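Local coordinates for Endonuclease/exonuclease/phosphatase (Leptotrichia buccalis C-1013-b, PDB 3TEB), which probably cleaves phosphodiester bonds in nucleic acids or a related phosphoester, as a magnesium-binding member of the endonuclease/exonuclease/phosphatase family, at residues V9-W14 with Q41-L46; Q45-K50 with F88-E93; S121-V126 with S141-L146. All blocks are in the same frame, centred on the assembly; numbering follows the deposited sequence.

Contact 1 (V9-W14 with Q41-L46). With MG (magnesium ion), chain C.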
ATOM      1  N   VAL A   9       3.844  -0.739   2.088  1.00 26.61           N
ATOM      2  CA  VAL A   9       4.987   0.155   2.170  1.00 25.73           C
ATOM      3  C   VAL A   9       4.930   1.245   1.103  1.00 25.10           C
ATOM      4  O   VAL A   9       4.794   0.968  -0.089  1.00 24.87           O
ATOM      5  CB  VAL A   9       6.335  -0.645   2.172  1.00 25.70           C
ATOM      6  CG1 VAL A   9       6.435  -1.578   0.991  1.00 25.44           C
ATOM      7  CG2 VAL A   9       7.500   0.273   2.215  1.00 25.53           C
ATOM      8  N   ASN A  10       4.984   2.491   1.561  1.00 24.88           N
ATOM      9  CA  ASN A  10       5.124   3.643   0.674  1.00 24.53           C
ATOM     10  C   ASN A  10       6.584   3.703   0.282  1.00 24.43           C
ATOM     11  O   ASN A  10       7.437   3.930   1.134  1.00 24.79           O
ATOM     12  CB  ASN A  10       4.727   4.912   1.419  1.00 24.76           C
ATOM     13  CG  ASN A  10       4.883   6.161   0.580  1.00 25.14           C
ATOM     14  OD1 ASN A  10       5.896   6.350  -0.107  1.00 26.87           O
ATOM     15  ND2 ASN A  10       3.878   7.043   0.646  1.00 25.82           N
ATOM     16  N   VAL A  11       6.899   3.476  -0.986  1.00 24.15           N
ATOM     17  CA  VAL A  11       8.300   3.191  -1.317  1.00 24.00           C
ATOM     18  C   VAL A  11       9.118   4.401  -1.744  1.00 24.04           C
ATOM     19  O   VAL A  11      10.327   4.287  -1.983  1.00 24.21           O
ATOM     20  CB  VAL A  11       8.445   2.048  -2.344  1.00 23.99           C
ATOM     21  CG1 VAL A  11       8.235   0.710  -1.654  1.00 23.98           C
ATOM     22  CG2 VAL A  11       7.502   2.248  -3.532  1.00 23.73           C
ATOM     23  N   HIS A  12       8.449   5.548  -1.824  1.00 24.12           N
ATOM     24  CA  HIS A  12       9.059   6.795  -2.252  1.00 24.61           C
ATOM     25  C   HIS A  12       9.952   6.529  -3.473  1.00 24.37           C
ATOM     26  O   HIS A  12      11.112   6.934  -3.509  1.00 24.82           O
ATOM     27  CB  HIS A  12       9.844   7.399  -1.080  1.00 25.04           C
ATOM     28  CG  HIS A  12      10.058   8.880  -1.178  1.00 27.06           C
ATOM     29  ND1 HIS A  12      11.235   9.486  -0.788  1.00 28.39           N
ATOM     30  CD2 HIS A  12       9.247   9.879  -1.606  1.00 28.48           C
ATOM     31  CE1 HIS A  12      11.141  10.793  -0.974  1.00 29.01           C
ATOM     32  NE2 HIS A  12       9.945  11.057  -1.473  1.00 29.16           N
ATOM     33  N   ALA A  13       9.404   5.833  -4.465  1.00 24.14           N
ATOM     34  CA  ALA A  13      10.180   5.309  -5.593  1.00 24.27           C
ATOM     35  C   ALA A  13      11.041   6.319  -6.371  1.00 24.45           C
ATOM     36  O   ALA A  13      10.512   7.292  -6.918  1.00 24.41           O
ATOM     37  CB  ALA A  13       9.251   4.599  -6.548  1.00 24.35           C
ATOM     38  N   TRP A  14      12.350   6.047  -6.447  1.00 24.82           N
ATOM     39  CA  TRP A  14      13.331   6.831  -7.230  1.00 25.46           C
ATOM     40  C   TRP A  14      13.518   8.254  -6.718  1.00 26.13           C
ATOM     41  O   TRP A  14      13.906   9.164  -7.477  1.00 26.28           O
ATOM     42  CB  TRP A  14      13.001   6.886  -8.728  1.00 25.25           C
ATOM     43  CG  TRP A  14      12.803   5.580  -9.396  1.00 25.44           C
ATOM     44  CD1 TRP A  14      11.691   5.186 -10.050  1.00 25.69           C
ATOM     45  CD2 TRP A  14      13.736   4.487  -9.495  1.00 26.04           C
ATOM     46  NE1 TRP A  14      11.856   3.921 -10.551  1.00 26.21           N
ATOM     47  CE2 TRP A  14      13.103   3.467 -10.224  1.00 25.93           C
ATOM     48  CE3 TRP A  14      15.039   4.270  -9.032  1.00 26.56           C
ATOM     49  CZ2 TRP A  14      13.723   2.250 -10.508  1.00 26.03           C
ATOM     50  CZ3 TRP A  14      15.656   3.055  -9.321  1.00 26.47           C
ATOM     51  CH2 TRP A  14      14.997   2.066 -10.054  1.00 26.20           C
ATOM     52  N   GLN A  41       2.757   2.105  -2.409  1.00 24.67           N
ATOM     53  CA  GLN A  41       2.356   3.438  -2.832  1.00 24.22           C
ATOM     54  C   GLN A  41       3.575   4.255  -3.247  1.00 23.90           C
ATOM     55  O   GLN A  41       4.725   3.893  -2.949  1.00 23.80           O
ATOM     56  CB  GLN A  41       1.591   4.158  -1.725  1.00 24.39           C
ATOM     57  CG  GLN A  41       0.426   3.376  -1.146  1.00 25.62           C
ATOM     58  CD  GLN A  41       0.874   2.306  -0.163  1.00 27.98           C
ATOM     59  OE1 GLN A  41       1.784   2.533   0.646  1.00 30.60           O
ATOM     60  NE2 GLN A  41       0.249   1.130  -0.230  1.00 28.06           N
ATOM     61  N   GLU A  42       3.314   5.380  -3.910  1.00 23.84           N
ATOM     62  CA  GLU A  42       4.368   6.237  -4.467  1.00 23.99           C
ATOM     63  C   GLU A  42       5.314   5.361  -5.314  1.00 23.78           C
ATOM     64  O   GLU A  42       6.519   5.368  -5.133  1.00 23.99           O
ATOM     65  CB  GLU A  42       5.109   7.083  -3.382  1.00 24.17           C
ATOM     66  CG  GLU A  42       4.242   8.121  -2.600  1.00 26.79           C
ATOM     67  CD  GLU A  42       5.056   9.251  -1.896  1.00 31.63           C
ATOM     68  OE1 GLU A  42       5.713  10.070  -2.588  1.00 34.87           O
ATOM     69  OE2 GLU A  42       5.026   9.361  -0.645  1.00 33.11           O
ATOM     70  N   VAL A  43       4.739   4.578  -6.216  1.00 23.64           N
ATOM     71  CA  VAL A  43       5.512   3.762  -7.144  1.00 23.68           C
ATOM     72  C   VAL A  43       5.628   4.563  -8.425  1.00 23.80           C
ATOM     73  O   VAL A  43       4.613   4.895  -9.030  1.00 24.28           O
ATOM     74  CB  VAL A  43       4.813   2.416  -7.436  1.00 23.66           C
ATOM     75  CG1 VAL A  43       5.506   1.689  -8.557  1.00 23.81           C
ATOM     76  CG2 VAL A  43       4.796   1.550  -6.196  1.00 23.51           C
ATOM     77  N   ASN A  44       6.854   4.877  -8.836  1.00 23.71           N
ATOM     78  CA  ASN A  44       7.074   5.813  -9.948  1.00 23.55           C
ATOM     79  C   ASN A  44       7.719   5.183 -11.166  1.00 23.69           C
ATOM     80  O   ASN A  44       8.450   4.191 -11.068  1.00 23.74           O
ATOM     81  CB  ASN A  44       7.929   7.014  -9.505  1.00 23.61           C
ATOM     82  CG  ASN A  44       7.335   7.778  -8.325  1.00 23.70           C
ATOM     83  OD1 ASN A  44       6.167   8.154  -8.338  1.00 25.56           O
ATOM     84  ND2 ASN A  44       8.150   8.022  -7.304  1.00 23.89           N
ATOM     85  N   GLN A  45       7.437   5.780 -12.315  1.00 23.01           N
ATOM     86  CA  GLN A  45       8.153   5.486 -13.553  1.00 22.17           C
ATOM     87  C   GLN A  45       8.339   6.771 -14.363  1.00 22.73           C
ATOM     88  O   GLN A  45       7.570   7.729 -14.232  1.00 23.47           O
ATOM     89  CB  GLN A  45       7.400   4.449 -14.376  1.00 21.71           C
ATOM     90  CG  GLN A  45       6.091   4.954 -14.996  1.00 22.26           C
ATOM     91  CD  GLN A  45       5.307   3.866 -15.711  1.00 22.51           C
ATOM     92  OE1 GLN A  45       5.636   2.677 -15.627  1.00 23.44           O
ATOM     93  NE2 GLN A  45       4.266   4.272 -16.424  1.00 22.98           N
ATOM     94  N   LEU A  46       9.365   6.790 -15.200  1.00 23.04           N
ATOM     95  CA  LEU A  46       9.636   7.954 -16.031  1.00 24.30           C
ATOM     96  C   LEU A  46       8.669   8.047 -17.196  1.00 24.71           C
ATOM     97  O   LEU A  46       8.587   7.126 -18.000  1.00 24.43           O
ATOM     98  CB  LEU A  46      11.054   7.884 -16.568  1.00 24.37           C
ATOM     99  CG  LEU A  46      12.132   8.328 -15.602  1.00 26.07           C
ATOM    100  CD1 LEU A  46      13.466   7.704 -15.995  1.00 28.46           C
ATOM    101  CD2 LEU A  46      12.221   9.840 -15.596  1.00 28.10           C
TER
HETATM  102 MG    MG C 301       6.062  10.566   0.173  1.00 32.96          MG
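Asn10 holds its CG anti to the backbone N (chi1 178°), while Glu42 carries CG beside its own N (chi1 -63°) and runs on extended. These torsions bring the Asn10 amide up against the Glu42 carboxylate, with the two planes nearly perpendicular. Asn10 ND2 donates to Glu42 OE2 at 2.9 Å. The oxygen lies close to the amide plane and accepts on its anti lone pair, away from OE1. The same OE2 binds the magnesium ion. The other end of the amide is also held: Asn10 OD1 accepts from His12 N at 3.2 Å, which closes an Asx turn. The His12 ring runs alongside Glu42, its CD2 edge 3.7 Å from Glu42 OE1, while its ND1 is hydrogen-bonded to Glu16 OE2.

Backbone bonds set this register. Asn10 pairs with Gln41 as a parallel bridge. Gln41 N donates to Val9 O at 3.3 Å, and Val11 N donates to Gln41 O at 3.0 Å. Past the bridge the chain turns a corner at Glu42, and Ala13 N donates to Glu42 O at 3.0 Å. Val11 CG2 packs on Val43 CG2 at 3.9 Å. The pairing closes the beta-alpha-beta unit of strand 4-10, helix 19-33 and strand 37-46, at the end of the sheet where the DNase I-like fold carries its metal site. Asp256, a second magnesium-binding residue, lies beside His12.

Glu42 OE2 is thus shared between an amide N-H and the metal. The Asx turn helps to fix the rotation of that amide, consistent with Asn10 acting as a second-shell residue that orients the metal ligand.

Contact 2 (Q45-K50 with F88-E93)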
ATOM      1  N   GLN A  45       7.437   5.780 -12.315  1.00 23.01           N
ATOM      2  CA  GLN A  45       8.153   5.486 -13.553  1.00 22.17           C
ATOM      3  C   GLN A  45       8.339   6.771 -14.363  1.00 22.73           C
ATOM      4  O   GLN A  45       7.570   7.729 -14.232  1.00 23.47           O
ATOM      5  CB  GLN A  45       7.400   4.449 -14.376  1.00 21.71           C
ATOM      6  CG  GLN A  45       6.091   4.954 -14.996  1.00 22.26           C
ATOM      7  CD  GLN A  45       5.307   3.866 -15.711  1.00 22.51           C
ATOM      8  OE1 GLN A  45       5.636   2.677 -15.627  1.00 23.44           O
ATOM      9  NE2 GLN A  45       4.266   4.272 -16.424  1.00 22.98           N
ATOM     10  N   LEU A  46       9.365   6.790 -15.200  1.00 23.04           N
ATOM     11  CA  LEU A  46       9.636   7.954 -16.031  1.00 24.30           C
ATOM     12  C   LEU A  46       8.669   8.047 -17.196  1.00 24.71           C
ATOM     13  O   LEU A  46       8.587   7.126 -18.000  1.00 24.43           O
ATOM     14  CB  LEU A  46      11.054   7.884 -16.568  1.00 24.37           C
ATOM     15  CG  LEU A  46      12.132   8.328 -15.602  1.00 26.07           C
ATOM     16  CD1 LEU A  46      13.466   7.704 -15.995  1.00 28.46           C
ATOM     17  CD2 LEU A  46      12.221   9.840 -15.596  1.00 28.10           C
HETATM   18  N   MSE A  47       7.964   9.170 -17.304  1.00 26.11           N
HETATM   19  CA  MSE A  47       7.004   9.366 -18.386  1.00 27.67           C
HETATM   20  C   MSE A  47       7.610   9.122 -19.752  1.00 28.02           C
HETATM   21  O   MSE A  47       6.905   8.766 -20.701  1.00 28.54           O
HETATM   22  CB  MSE A  47       6.485  10.788 -18.400  1.00 29.99           C
HETATM   23  CG  MSE A  47       5.864  11.274 -17.132  1.00 33.71           C
HETATM   24 SE   MSE A  47       5.270  13.073 -17.508  0.75 44.38          SE
HETATM   25  CE  MSE A  47       6.910  13.838 -18.279  1.00 42.67           C
ATOM     26  N   ASN A  48       8.915   9.341 -19.860  1.00 28.47           N
ATOM     27  CA  ASN A  48       9.549   9.303 -21.160  1.00 29.71           C
ATOM     28  C   ASN A  48      10.158   7.970 -21.577  1.00 29.48           C
ATOM     29  O   ASN A  48      10.479   7.803 -22.745  1.00 30.49           O
ATOM     30  CB  ASN A  48      10.520  10.469 -21.318  1.00 30.69           C
ATOM     31  CG  ASN A  48       9.822  11.750 -21.714  1.00 31.97           C
ATOM     32  OD1 ASN A  48       8.756  11.727 -22.314  1.00 32.96           O
ATOM     33  ND2 ASN A  48      10.426  12.875 -21.391  1.00 32.24           N
ATOM     34  N   ASN A  49      10.269   7.026 -20.642  1.00 28.64           N
ATOM     35  CA  ASN A  49      10.761   5.675 -20.938  1.00 29.22           C
ATOM     36  C   ASN A  49       9.824   4.876 -21.838  1.00 29.74           C
ATOM     37  O   ASN A  49       8.652   5.211 -21.924  1.00 30.04           O
ATOM     38  CB  ASN A  49      11.011   4.917 -19.639  1.00 28.50           C
ATOM     39  CG  ASN A  49      12.354   5.266 -19.010  1.00 29.46           C
ATOM     40  OD1 ASN A  49      12.991   6.249 -19.391  1.00 30.71           O
ATOM     41  ND2 ASN A  49      12.789   4.458 -18.039  1.00 30.24           N
ATOM     42  N   LYS A  50      10.327   3.842 -22.521  1.00 30.72           N
ATOM     43  CA  LYS A  50       9.475   2.997 -23.393  1.00 31.79           C
ATOM     44  C   LYS A  50       8.547   2.130 -22.573  1.00 29.84           C
ATOM     45  O   LYS A  50       8.926   1.628 -21.510  1.00 29.15           O
ATOM     46  CB  LYS A  50      10.272   2.035 -24.289  1.00 33.78           C
ATOM     47  CG  LYS A  50      11.298   2.656 -25.199  1.00 40.44           C
ATOM     48  CD  LYS A  50      10.714   3.057 -26.556  1.00 47.85           C
ATOM     49  CE  LYS A  50      11.813   3.579 -27.522  1.00 53.73           C
ATOM     50  NZ  LYS A  50      11.211   4.124 -28.777  1.00 55.86           N
ATOM     51  N   PHE A  88       6.411  13.817  -9.001  1.00 27.83           N
ATOM     52  CA  PHE A  88       7.606  14.604  -8.812  1.00 29.23           C
ATOM     53  C   PHE A  88       8.428  14.525 -10.088  1.00 29.24           C
ATOM     54  O   PHE A  88       8.502  13.468 -10.709  1.00 29.15           O
ATOM     55  CB  PHE A  88       8.402  14.050  -7.624  1.00 29.78           C
ATOM     56  CG  PHE A  88       7.747  14.299  -6.292  1.00 31.64           C
ATOM     57  CD1 PHE A  88       7.930  15.515  -5.627  1.00 33.82           C
ATOM     58  CD2 PHE A  88       6.936  13.330  -5.703  1.00 33.10           C
ATOM     59  CE1 PHE A  88       7.315  15.758  -4.386  1.00 34.41           C
ATOM     60  CE2 PHE A  88       6.317  13.561  -4.466  1.00 33.43           C
ATOM     61  CZ  PHE A  88       6.503  14.779  -3.813  1.00 33.75           C
ATOM     62  N   GLY A  89       9.022  15.644 -10.487  1.00 29.67           N
ATOM     63  CA  GLY A  89       9.888  15.689 -11.662  1.00 29.75           C
ATOM     64  C   GLY A  89       9.142  15.330 -12.924  1.00 29.46           C
ATOM     65  O   GLY A  89       8.141  15.954 -13.265  1.00 29.76           O
ATOM     66  N   LYS A  90       9.631  14.310 -13.609  1.00 29.27           N
ATOM     67  CA  LYS A  90       8.954  13.781 -14.775  1.00 28.91           C
ATOM     68  C   LYS A  90       8.547  12.326 -14.543  1.00 28.46           C
ATOM     69  O   LYS A  90       8.745  11.473 -15.410  1.00 28.36           O
ATOM     70  CB  LYS A  90       9.846  13.904 -16.014  1.00 29.12           C
ATOM     71  CG  LYS A  90       9.975  15.323 -16.578  1.00 29.97           C
ATOM     72  CD  LYS A  90      10.691  15.307 -17.920  1.00 31.42           C
ATOM     73  CE  LYS A  90      10.455  16.574 -18.725  1.00 33.25           C
ATOM     74  NZ  LYS A  90      11.675  17.447 -18.795  1.00 35.04           N
ATOM     75  N   TYR A  91       7.975  12.049 -13.372  1.00 28.19           N
ATOM     76  CA  TYR A  91       7.476  10.713 -13.062  1.00 27.97           C
ATOM     77  C   TYR A  91       5.949  10.576 -13.170  1.00 27.43           C
ATOM     78  O   TYR A  91       5.203  11.539 -12.963  1.00 27.49           O
ATOM     79  CB  TYR A  91       7.888  10.295 -11.650  1.00 28.23           C
ATOM     80  CG  TYR A  91       9.357  10.114 -11.449  1.00 29.99           C
ATOM     81  CD1 TYR A  91      10.069   9.155 -12.163  1.00 31.38           C
ATOM     82  CD2 TYR A  91      10.040  10.879 -10.519  1.00 31.49           C
ATOM     83  CE1 TYR A  91      11.442   8.986 -11.970  1.00 33.02           C
ATOM     84  CE2 TYR A  91      11.398  10.721 -10.318  1.00 33.66           C
ATOM     85  CZ  TYR A  91      12.098   9.773 -11.044  1.00 33.91           C
ATOM     86  OH  TYR A  91      13.455   9.618 -10.831  1.00 35.59           O
ATOM     87  N   ASN A  92       5.500   9.369 -13.496  1.00 26.95           N
ATOM     88  CA  ASN A  92       4.131   8.981 -13.237  1.00 26.82           C
ATOM     89  C   ASN A  92       4.102   8.394 -11.835  1.00 26.84           C
ATOM     90  O   ASN A  92       4.931   7.541 -11.491  1.00 26.79           O
ATOM     91  CB  ASN A  92       3.635   7.931 -14.245  1.00 26.91           C
ATOM     92  CG  ASN A  92       3.598   8.440 -15.695  1.00 27.90           C
ATOM     93  OD1 ASN A  92       3.853   7.663 -16.627  1.00 29.54           O
ATOM     94  ND2 ASN A  92       3.269   9.727 -15.894  1.00 28.96           N
ATOM     95  N   GLU A  93       3.169   8.859 -11.018  1.00 26.98           N
ATOM     96  CA  GLU A  93       3.019   8.328  -9.669  1.00 27.40           C
ATOM     97  C   GLU A  93       1.829   7.382  -9.633  1.00 26.33           C
ATOM     98  O   GLU A  93       0.766   7.704 -10.158  1.00 26.49           O
ATOM     99  CB  GLU A  93       2.835   9.465  -8.658  1.00 28.25           C
ATOM    100  CG  GLU A  93       3.069   9.032  -7.218  1.00 32.64           C
ATOM    101  CD  GLU A  93       3.142  10.200  -6.220  1.00 39.28           C
ATOM    102  OE1 GLU A  93       2.294  10.231  -5.276  1.00 42.23           O
ATOM    103  OE2 GLU A  93       4.044  11.075  -6.370  1.00 41.56           O
TER
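Gln45 and Asn92 are joined through both backbone and side chain. They form an antiparallel hydrogen-bonded pair: Asn92 N donates to Gln45 O at 2.7 Å, and Gln45 N to Asn92 O at 3.2 Å. On the face that carries both side chains, Gln45 NE2 makes a weak but straight bond to Asn92 OD1 at 3.4 Å (171° at the hydrogen). The two amide planes are 57° apart. The Gln45 amide has stronger partners elsewhere: its OE1 accepts from Arg57 N and Asn60 ND2, and its NE2 donates to Asp55 O. Gln45 O takes a further approach from Tyr91 CA, a CA-H...O contact at 3.2 Å.

Strands 37-46 and 91-99 are antiparallel neighbours in one mixed sheet of the DNase I-like sandwich, and this contact is the surface end of their pairing. Leu46 and Tyr91 form the adjoining non-hydrogen-bonded pair. Leu46 CG rests against Tyr91 CE1 at 3.8 Å, the two side chains crossing at a slant. The edge of the same ring, at CD1, lies near Gln45 O.

Beyond the strand, Met47 N donates to Lys90 O at 3.1 Å, which carries the pairing one bond further. A type I turn begins at Leu46, whose O accepts from Asn49 N. On the other segment Tyr91 N is satisfied by Phe88 O at 3.1 Å. Met47, a selenomethionine in this crystal, is extended at chi2 and bends at chi3 (-51°). That bend lays its CE on Lys90 CB at 3.7 Å, the two chains crossing at about a right angle. Met47 CG lies beside the ND2 end of the Asn92 amide.

Contact 3 (S121-V126 with S141-L146)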
ATOM      1  N   SER A 121      -3.934  15.785  -6.503  1.00 26.01           N
ATOM      2  CA  SER A 121      -4.905  15.114  -5.650  1.00 25.88           C
ATOM      3  C   SER A 121      -5.742  14.011  -6.320  1.00 24.59           C
ATOM      4  O   SER A 121      -6.552  13.371  -5.655  1.00 25.09           O
ATOM      5  CB  SER A 121      -5.792  16.126  -4.935  1.00 26.53           C
ATOM      6  OG  SER A 121      -6.484  16.903  -5.873  1.00 27.50           O
ATOM      7  N   ALA A 122      -5.539  13.771  -7.610  1.00 23.05           N
ATOM      8  CA  ALA A 122      -6.165  12.633  -8.282  1.00 21.81           C
ATOM      9  C   ALA A 122      -5.494  11.341  -7.847  1.00 21.34           C
ATOM     10  O   ALA A 122      -4.296  11.180  -8.022  1.00 21.74           O
ATOM     11  CB  ALA A 122      -6.068  12.790  -9.778  1.00 21.53           C
ATOM     12  N   ARG A 123      -6.251  10.416  -7.275  1.00 20.68           N
ATOM     13  CA  ARG A 123      -5.652   9.177  -6.779  1.00 20.28           C
ATOM     14  C   ARG A 123      -6.368   7.950  -7.284  1.00 19.75           C
ATOM     15  O   ARG A 123      -7.549   7.771  -7.035  1.00 20.04           O
ATOM     16  CB  ARG A 123      -5.646   9.155  -5.254  1.00 20.72           C
ATOM     17  CG  ARG A 123      -5.002  10.357  -4.612  1.00 21.59           C
ATOM     18  CD  ARG A 123      -3.521  10.351  -4.862  1.00 23.15           C
ATOM     19  NE  ARG A 123      -2.918  11.626  -4.493  1.00 25.91           N
ATOM     20  CZ  ARG A 123      -2.246  11.833  -3.366  1.00 27.42           C
ATOM     21  NH1 ARG A 123      -2.077  10.847  -2.493  1.00 28.73           N
ATOM     22  NH2 ARG A 123      -1.735  13.029  -3.115  1.00 28.71           N
ATOM     23  N   ARG A 124      -5.645   7.104  -7.992  1.00 19.46           N
ATOM     24  CA  ARG A 124      -6.181   5.858  -8.513  1.00 19.38           C
ATOM     25  C   ARG A 124      -5.865   4.733  -7.499  1.00 19.70           C
ATOM     26  O   ARG A 124      -4.815   4.743  -6.857  1.00 20.19           O
ATOM     27  CB  ARG A 124      -5.557   5.589  -9.886  1.00 19.57           C
ATOM     28  CG  ARG A 124      -6.184   4.518 -10.737  1.00 20.43           C
ATOM     29  CD  ARG A 124      -6.857   5.037 -12.001  1.00 21.84           C
ATOM     30  NE  ARG A 124      -5.908   5.547 -12.974  1.00 24.15           N
ATOM     31  CZ  ARG A 124      -6.179   5.788 -14.258  1.00 25.25           C
ATOM     32  NH1 ARG A 124      -7.378   5.552 -14.746  1.00 25.73           N
ATOM     33  NH2 ARG A 124      -5.239   6.280 -15.064  1.00 26.84           N
ATOM     34  N   ILE A 125      -6.790   3.787  -7.342  1.00 19.72           N
ATOM     35  CA  ILE A 125      -6.612   2.648  -6.441  1.00 20.28           C
ATOM     36  C   ILE A 125      -6.408   1.369  -7.247  1.00 20.91           C
ATOM     37  O   ILE A 125      -6.922   1.230  -8.353  1.00 21.21           O
ATOM     38  CB  ILE A 125      -7.857   2.487  -5.559  1.00 20.17           C
ATOM     39  CG1 ILE A 125      -8.179   3.801  -4.823  1.00 20.88           C
ATOM     40  CG2 ILE A 125      -7.701   1.346  -4.599  1.00 20.25           C
ATOM     41  CD1 ILE A 125      -7.209   4.180  -3.666  1.00 22.30           C
ATOM     42  N   VAL A 126      -5.642   0.434  -6.713  1.00 21.97           N
ATOM     43  CA  VAL A 126      -5.524  -0.863  -7.356  1.00 23.06           C
ATOM     44  C   VAL A 126      -6.139  -1.915  -6.456  1.00 24.09           C
ATOM     45  O   VAL A 126      -5.763  -2.028  -5.280  1.00 24.61           O
ATOM     46  CB  VAL A 126      -4.070  -1.229  -7.663  1.00 23.61           C
ATOM     47  CG1 VAL A 126      -3.971  -2.638  -8.204  1.00 23.83           C
ATOM     48  CG2 VAL A 126      -3.542  -0.292  -8.681  1.00 23.98           C
ATOM     49  N   SER A 141      -4.857  -1.244  -2.613  1.00 30.28           N
ATOM     50  CA  SER A 141      -3.674  -0.431  -2.325  1.00 29.53           C
ATOM     51  C   SER A 141      -4.030   1.043  -2.440  1.00 29.88           C
ATOM     52  O   SER A 141      -4.413   1.501  -3.510  1.00 29.63           O
ATOM     53  CB  SER A 141      -2.552  -0.785  -3.286  1.00 28.43           C
ATOM     54  OG  SER A 141      -1.347  -0.149  -2.903  1.00 27.85           O
ATOM     55  N   CYS A 142      -3.923   1.777  -1.336  1.00 30.56           N
ATOM     56  CA  CYS A 142      -4.448   3.136  -1.282  1.00 31.41           C
ATOM     57  C   CYS A 142      -3.407   4.129  -0.870  1.00 31.37           C
ATOM     58  O   CYS A 142      -2.583   3.846   0.002  1.00 31.60           O
ATOM     59  CB  CYS A 142      -5.567   3.249  -0.268  1.00 32.30           C
ATOM     60  SG  CYS A 142      -6.593   1.804  -0.158  1.00 34.21           S
ATOM     61  N   HIS A 143      -3.470   5.306  -1.486  1.00 31.43           N
ATOM     62  CA  HIS A 143      -2.670   6.441  -1.076  1.00 31.55           C
ATOM     63  C   HIS A 143      -3.516   7.705  -1.147  1.00 32.30           C
ATOM     64  O   HIS A 143      -3.721   8.269  -2.226  1.00 31.85           O
ATOM     65  CB  HIS A 143      -1.402   6.557  -1.924  1.00 30.39           C
ATOM     66  CG  HIS A 143      -0.539   7.717  -1.548  1.00 30.34           C
ATOM     67  ND1 HIS A 143       0.155   8.453  -2.477  1.00 29.73           N
ATOM     68  CD2 HIS A 143      -0.288   8.289  -0.347  1.00 30.66           C
ATOM     69  CE1 HIS A 143       0.821   9.412  -1.859  1.00 30.58           C
ATOM     70  NE2 HIS A 143       0.568   9.335  -0.567  1.00 30.48           N
HETATM   71  N   MSE A 144      -3.994   8.139   0.019  1.00 33.68           N
HETATM   72  CA  MSE A 144      -4.999   9.198   0.129  1.00 34.99           C
HETATM   73  C   MSE A 144      -4.381  10.570   0.296  1.00 35.80           C
HETATM   74  O   MSE A 144      -3.200  10.693   0.601  1.00 35.38           O
HETATM   75  CB  MSE A 144      -5.933   8.938   1.316  1.00 35.78           C
HETATM   76  CG  MSE A 144      -6.388   7.494   1.466  1.00 37.24           C
HETATM   77 SE   MSE A 144      -7.487   6.850  -0.018  0.75 40.16          SE
HETATM   78  CE  MSE A 144      -9.041   7.974   0.281  1.00 40.41           C
ATOM     79  N   ASN A 145      -5.206  11.595   0.109  1.00 37.71           N
ATOM     80  CA  ASN A 145      -4.818  12.973   0.353  1.00 40.08           C
ATOM     81  C   ASN A 145      -4.850  13.296   1.845  1.00 42.79           C
ATOM     82  O   ASN A 145      -5.381  12.508   2.643  1.00 43.49           O
ATOM     83  CB  ASN A 145      -5.757  13.918  -0.393  1.00 39.78           C
ATOM     84  CG  ASN A 145      -5.732  13.703  -1.890  1.00 39.01           C
ATOM     85  OD1 ASN A 145      -4.715  13.929  -2.546  1.00 39.26           O
ATOM     86  ND2 ASN A 145      -6.857  13.270  -2.442  1.00 39.30           N
ATOM     87  N   LEU A 146      -4.291  14.450   2.221  1.00 45.32           N
ATOM     88  CA  LEU A 146      -4.392  14.935   3.597  1.00 48.31           C
ATOM     89  C   LEU A 146      -5.863  15.084   3.980  1.00 50.22           C
ATOM     90  O   LEU A 146      -6.690  15.438   3.139  1.00 50.10           O
ATOM     91  CB  LEU A 146      -3.651  16.264   3.762  1.00 48.60           C
ATOM     92  CG  LEU A 146      -2.133  16.271   3.527  1.00 48.80           C
ATOM     93  CD1 LEU A 146      -1.622  17.701   3.386  1.00 49.84           C
ATOM     94  CD2 LEU A 146      -1.352  15.514   4.612  1.00 48.16           C
TER
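Ser121, at the start of segment 121-126, meets Asn145. Asn145 ND2 donates to Ser121 O at 3.2 Å, on a lone pair of that carbonyl and nearly in the plane of its own amide. Asn145 OD1 lies beside Ser121 CB.

Arg123 reaches across with its chain bent at chi2 (-69°). The bend brings one face of the guanidinium to Asn145 OD1 and its NH1 over the His143 ring. NH1 sits over the centre of that ring, 3.2 Å above its plane, and the two groups are inclined by 39°. NH1 also donates to His143 O at 3.1 Å, coming from above the carbonyl plane rather than along a lone pair. Asn145 OD1 is offset toward the rim of the guanidinium. Arg123 NE is satisfied by Ile120 O. Replacing Arg123 by alanine removes the guanidinium and is likely to leave His143 O without this donor and one face of the His143 ring without its cover.

The next residues enter the hairpin of strands 124-132 and 135-143, part of the second sheet of the DNase I-like sandwich. His143 ends the returning strand close to the metal site, its side chain about 4 Å from that of Glu42 at the nearest atoms.

Ile125 sends CD1 over the returning strand, 3.8 Å from Cys142 CA, and its CG2 branch lies near Ser141 O. Ile161 of helix 154-162 also packs on Ile125. Val126 forms an antiparallel hydrogen-bonded pair with Ser141, whose N donates to Val126 O at 2.9 Å. Both side chains face strand 91-99 of the other sheet, where Val126 packs on Val95 and Val97 and Ser141 OG is hydrogen-bonded to Ala96 O.

How the contacts relate
Contacts 1 and 2 lie in one sheet, with centres about 11 Å apart, and share strand 37-46. That strand runs beside 4-10 in contact 1 and beside 91-99 in contact 2. Contact 2 begins on Gln45 and Leu46, where contact 1 ends. Contact 3 comes later in the chain and lies in the other sheet of the sandwich, its centre about 13 Å from contact 1 and about 18 Å from contact 2. The two sheets meet where Gln41 packs on Ser141 and Cys142, and where Glu42 and Glu93 approach His143. Contacts 1 and 3 thus bring strand ends of both sheets to the magnesium site, while contact 2 extends the first sheet toward the surface.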